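Local coordinates for beta-1,3-xylanase (Alcaligenes sp., PDB 2COV), which binds beta-1,3-xylan through a family 31 carbohydrate-binding module, probably bringing the xylanase's catalytic part to its substrate, at residues A[21-26]-A[88-93]; A[25-30]-A[69-74]. All blocks are in the same frame, centred on the assembly; numbering follows the deposited sequence.

Interaction 1 (A[21-26]-A[88-93]); sequences QEIEVY and ITFTTQ
At one end of the beta-sandwich interior, Ile23 of strand 22-28 meets Phe90 and Ile88, which lie where strand 80-89 runs out into the chain that follows it. The main partner is the Phe90 ring. Ile23 CB stands over one face, 4.0 Å from the ring centroid and 23° off the normal, a CH-pi contact displaced toward the ring's rim. The two side chains run past each other in opposite senses, and the isoleucine continues along the ring until its CD1 lies 3.7 Å from Phe90 CD1. With Phe90 CG anti to the backbone N (chi1 -180°), the ring extends far enough across for its CZ to come within 3.4 Å of Glu22 O, an oblique approach. Within the sandwich, strand 22-28 is hydrogen-bonded through its backbone to strands 13-19 and 54-60, while strand 80-89 pairs with 66-75, so the contact bridges strands that are not neighbours in the sheet. Ile88 adds a tip-to-tip methyl contact, its CD1 4.1 Å from Ile23 CD1. Phe15 and Ala61 also pack on Ile23, and Tyr67 touches both Ile88 and Phe90.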
# COMPACT_ATOMS: atom_id res chain seq x y z
N GLN A 21 23.66 0.56 19.58
CA GLN A 21 23.25 0.03 18.28
C GLN A 21 21.85 -0.59 18.33
O GLN A 21 21.52 -1.33 17.46
CB GLN A 21 24.22 -0.97 17.72
CG GLN A 21 24.27 -2.19 18.65
CD GLN A 21 25.42 -2.06 19.58
OE1 GLN A 21 25.23 -1.94 20.81
NE2 GLN A 21 26.65 -2.00 18.99
N GLU A 22 21.05 -0.26 19.34
CA GLU A 22 19.69 -0.82 19.44
C GLU A 22 18.68 0.24 19.91
O GLU A 22 18.88 0.95 20.90
CB GLU A 22 19.63 -2.02 20.42
CG GLU A 22 20.13 -3.38 19.80
CD GLU A 22 19.71 -4.60 20.60
OE1 GLU A 22 19.78 -5.69 19.95
OE2 GLU A 22 19.34 -4.42 21.82
N ILE A 23 17.56 0.28 19.20
CA ILE A 23 16.42 1.16 19.47
C ILE A 23 15.21 0.28 19.76
O ILE A 23 15.05 -0.72 19.10
CB ILE A 23 16.14 2.09 18.25
CG1 ILE A 23 15.09 3.14 18.59
CG2 ILE A 23 15.75 1.30 17.02
CD1 ILE A 23 14.85 4.09 17.45
N GLU A 24 14.42 0.64 20.78
CA GLU A 24 13.14 -0.03 21.01
C GLU A 24 12.09 0.96 20.52
O GLU A 24 11.98 2.06 21.01
CB GLU A 24 12.97 -0.31 22.50
CG GLU A 24 11.58 -0.94 22.79
CD GLU A 24 11.34 -1.25 24.23
OE1 GLU A 24 11.35 -0.33 25.03
OE2 GLU A 24 11.08 -2.39 24.55
N VAL A 25 11.25 0.48 19.65
CA VAL A 25 10.11 1.25 19.11
C VAL A 25 8.89 0.77 19.82
O VAL A 25 8.72 -0.43 20.06
CB VAL A 25 9.99 1.06 17.59
CG1 VAL A 25 8.79 1.79 17.04
CG2 VAL A 25 11.30 1.47 16.87
N TYR A 26 8.03 1.66 20.26
CA TYR A 26 6.82 1.25 20.96
C TYR A 26 5.65 2.17 20.69
O TYR A 26 5.76 3.30 20.26
CB TYR A 26 7.08 1.18 22.46
CG TYR A 26 7.35 2.53 23.13
CD1 TYR A 26 6.31 3.32 23.58
CD2 TYR A 26 8.65 2.97 23.38
CE1 TYR A 26 6.55 4.54 24.20
CE2 TYR A 26 8.87 4.16 24.01
CZ TYR A 26 7.85 4.96 24.41
OH TYR A 26 8.11 6.16 25.07
N ILE A 88 11.61 9.92 13.05
CA ILE A 88 12.39 10.29 14.22
C ILE A 88 13.89 10.28 13.89
O ILE A 88 14.32 9.72 12.88
CB ILE A 88 12.10 9.39 15.49
CG1 ILE A 88 12.48 7.94 15.25
CG2 ILE A 88 10.65 9.51 15.87
CD1 ILE A 88 13.98 7.57 15.49
N THR A 89 14.63 10.96 14.73
CA THR A 89 16.09 10.80 14.80
C THR A 89 16.47 10.00 16.03
O THR A 89 15.99 10.28 17.10
CB THR A 89 16.74 12.18 14.81
OG1 THR A 89 16.38 12.91 13.63
CG2 THR A 89 18.29 12.07 14.92
N PHE A 90 17.28 8.99 15.85
CA PHE A 90 17.65 8.14 16.96
C PHE A 90 18.65 8.82 17.89
O PHE A 90 19.72 9.24 17.43
CB PHE A 90 18.20 6.81 16.45
CG PHE A 90 18.62 5.84 17.51
CD1 PHE A 90 17.92 5.71 18.66
CD2 PHE A 90 19.73 5.05 17.32
CE1 PHE A 90 18.29 4.81 19.62
CE2 PHE A 90 20.11 4.13 18.25
CZ PHE A 90 19.41 4.02 19.42
N THR A 91 18.23 9.02 19.13
CA THR A 91 19.02 9.67 20.16
C THR A 91 19.02 8.78 21.40
O THR A 91 18.39 7.75 21.42
CB THR A 91 18.35 11.00 20.62
OG1 THR A 91 17.05 10.70 21.21
CG2 THR A 91 18.08 11.96 19.43
N THR A 92 19.69 9.28 22.46
CA THR A 92 19.84 8.55 23.69
C THR A 92 18.64 8.69 24.66
O THR A 92 18.74 8.24 25.80
CB THR A 92 21.13 8.92 24.40
OG1 THR A 92 21.04 10.33 24.60
CG2 THR A 92 22.33 8.50 23.55
N GLN A 93 17.47 9.19 24.20
CA GLN A 93 16.33 9.33 25.14
C GLN A 93 15.85 7.98 25.64
O GLN A 93 15.82 7.04 24.88
CB GLN A 93 15.16 10.04 24.47
CG GLN A 93 14.49 9.28 23.34
CD GLN A 93 13.25 10.00 22.77
OE1 GLN A 93 13.28 11.22 22.53
NE2 GLN A 93 12.21 9.27 22.53

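Interaction 2 (A[25-30]-A[69-74]); sequences VYHVDK and LTFKVE
Two pairs of buried side chains, Val25 with Leu69 and His27 with Phe71, join strands 22-28 and 66-75 across the interior. The aliphatic pair meets by single methyls: Val25 CG2 lies 3.8 Å from Leu69 CD2, the two side chains meeting at a slant. Val39 packs on Val25, and Leu41 and Ile88 on Leu69. The aromatic pair is held chiefly through a methylene. With Phe71 CG anti to the backbone N (chi1 -177°), its ring reaches across to His27 CB, which sits over one face, 3.8 Å from the centroid, a CH-pi contact; the side chains cross at about a right angle. The imidazole itself is slid aside: its plane is 28° from that of Phe71 and the centroids are 5.2 Å apart, so the rings barely overlap. Neither strand bonds to the other through its backbone, as expected of facing layers in a beta-sandwich, here of the immunoglobulin-like kind consistent with the E-set clan. Trp32 meets both rings, Phe13 the His27 ring, and Phe55 that of Phe71. The polar contact is local: His27 ND1 donates to Val28 O over 2.8 Å, nearly in the imidazole plane, which helps fix the ring's rotation. An alanine in place of His27 would keep CB over Phe71 but would probably leave Val28 O without this donor and take away the ring that Phe13 and Trp32 pack on.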
# COMPACT_ATOMS: atom_id res chain seq x y z
N VAL A 25 11.25 0.48 19.65
CA VAL A 25 10.11 1.25 19.11
C VAL A 25 8.89 0.77 19.82
O VAL A 25 8.72 -0.43 20.06
CB VAL A 25 9.99 1.06 17.59
CG1 VAL A 25 8.79 1.79 17.04
CG2 VAL A 25 11.30 1.47 16.87
N TYR A 26 8.03 1.66 20.26
CA TYR A 26 6.82 1.25 20.96
C TYR A 26 5.65 2.17 20.69
O TYR A 26 5.76 3.30 20.26
CB TYR A 26 7.08 1.18 22.46
CG TYR A 26 7.35 2.53 23.13
CD1 TYR A 26 6.31 3.32 23.58
CD2 TYR A 26 8.65 2.97 23.38
CE1 TYR A 26 6.55 4.54 24.20
CE2 TYR A 26 8.87 4.16 24.01
CZ TYR A 26 7.85 4.96 24.41
OH TYR A 26 8.11 6.16 25.07
N HIS A 27 4.46 1.60 20.93
CA HIS A 27 3.24 2.34 20.97
C HIS A 27 2.46 1.94 22.24
O HIS A 27 2.13 0.77 22.43
CB HIS A 27 2.33 2.14 19.76
CG HIS A 27 1.37 3.28 19.54
ND1 HIS A 27 0.46 3.68 20.50
CD2 HIS A 27 1.28 4.19 18.53
CE1 HIS A 27 -0.18 4.77 20.06
NE2 HIS A 27 0.29 5.10 18.85
N VAL A 28 2.16 2.90 23.09
CA VAL A 28 1.32 2.69 24.25
C VAL A 28 -0.05 2.15 23.81
O VAL A 28 -0.60 2.54 22.79
CB VAL A 28 1.16 4.01 25.05
CG1 VAL A 28 0.18 3.86 26.22
CG2 VAL A 28 2.52 4.39 25.60
N ASP A 29 -0.59 1.21 24.58
CA ASP A 29 -1.93 0.63 24.28
C ASP A 29 -3.00 1.70 24.30
O ASP A 29 -3.19 2.35 25.33
CB ASP A 29 -2.20 -0.44 25.34
CG ASP A 29 -3.45 -1.20 25.08
OD1 ASP A 29 -4.01 -1.09 23.96
OD2 ASP A 29 -3.82 -1.96 25.99
N LYS A 30 -3.76 1.85 23.23
CA LYS A 30 -4.91 2.79 23.14
C LYS A 30 -6.23 2.05 23.00
O LYS A 30 -7.26 2.65 22.70
CB LYS A 30 -4.74 3.72 21.95
CG LYS A 30 -3.47 4.56 21.96
CD LYS A 30 -3.22 5.22 23.25
CE LYS A 30 -4.28 6.18 23.62
NZ LYS A 30 -3.78 7.18 24.63
N LEU A 69 9.31 5.28 11.88
CA LEU A 69 8.64 4.29 12.76
C LEU A 69 7.30 3.97 12.19
O LEU A 69 6.57 4.88 11.74
CB LEU A 69 8.45 4.91 14.16
CG LEU A 69 9.65 5.57 14.85
CD1 LEU A 69 9.29 5.96 16.30
CD2 LEU A 69 10.87 4.66 14.78
N THR A 70 6.87 2.72 12.30
CA THR A 70 5.49 2.37 11.95
C THR A 70 4.95 1.41 13.01
O THR A 70 5.64 0.56 13.53
CB THR A 70 5.42 1.62 10.60
OG1 THR A 70 6.02 2.44 9.59
CG2 THR A 70 4.03 1.25 10.16
N PHE A 71 3.66 1.65 13.31
CA PHE A 71 2.91 0.74 14.15
C PHE A 71 1.66 0.37 13.40
O PHE A 71 0.92 1.25 12.91
CB PHE A 71 2.52 1.38 15.47
CG PHE A 71 1.79 0.47 16.42
CD1 PHE A 71 2.37 -0.71 16.82
CD2 PHE A 71 0.53 0.71 16.88
CE1 PHE A 71 1.72 -1.63 17.64
CE2 PHE A 71 -0.13 -0.15 17.74
CZ PHE A 71 0.45 -1.30 18.09
N LYS A 72 1.47 -0.93 13.23
CA LYS A 72 0.30 -1.49 12.59
C LYS A 72 -0.46 -2.36 13.57
O LYS A 72 0.14 -3.17 14.25
CB LYS A 72 0.68 -2.38 11.38
CG LYS A 72 1.72 -1.86 10.47
CD LYS A 72 1.93 -2.72 9.26
CE LYS A 72 3.03 -2.22 8.36
NZ LYS A 72 3.25 -3.09 7.18
N VAL A 73 -1.76 -2.18 13.65
CA VAL A 73 -2.51 -2.89 14.65
C VAL A 73 -3.86 -3.32 14.19
O VAL A 73 -4.59 -2.55 13.55
CB VAL A 73 -2.57 -2.07 15.97
CG1 VAL A 73 -3.36 -0.74 15.85
CG2 VAL A 73 -3.12 -2.92 17.12
N GLU A 74 -4.24 -4.55 14.50
CA GLU A 74 -5.59 -5.10 14.27
C GLU A 74 -6.57 -4.35 15.12
O GLU A 74 -6.31 -4.04 16.26
CB GLU A 74 -5.55 -6.58 14.66
CG GLU A 74 -6.72 -7.37 14.22
CD GLU A 74 -7.97 -7.23 15.10
OE1 GLU A 74 -7.89 -7.25 16.35
OE2 GLU A 74 -9.08 -7.14 14.48

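How the interactions relate
Both contacts start from strand 22-28 and are buried and free of hydrogen bonds between their segments, but one is more central. The centre of interaction 2 lies about 5 Å from the centre of the chain, and the contact joins strand to strand; the centre of interaction 1 is about 10 Å from it, and that contact reaches a segment that leaves its strand. Each sets an aliphatic carbon over a phenylalanine face, supplied by an isoleucine in 21-26/88-93 and by the CB of a histidine in 25-30/69-74, where more aromatic rings gather. Strands 66-75 and 80-89 are neighbours in the sheet, and Ile88 CG1 packs 3.7 Å from Leu69 CD2, making the two contacts continuous within the interior.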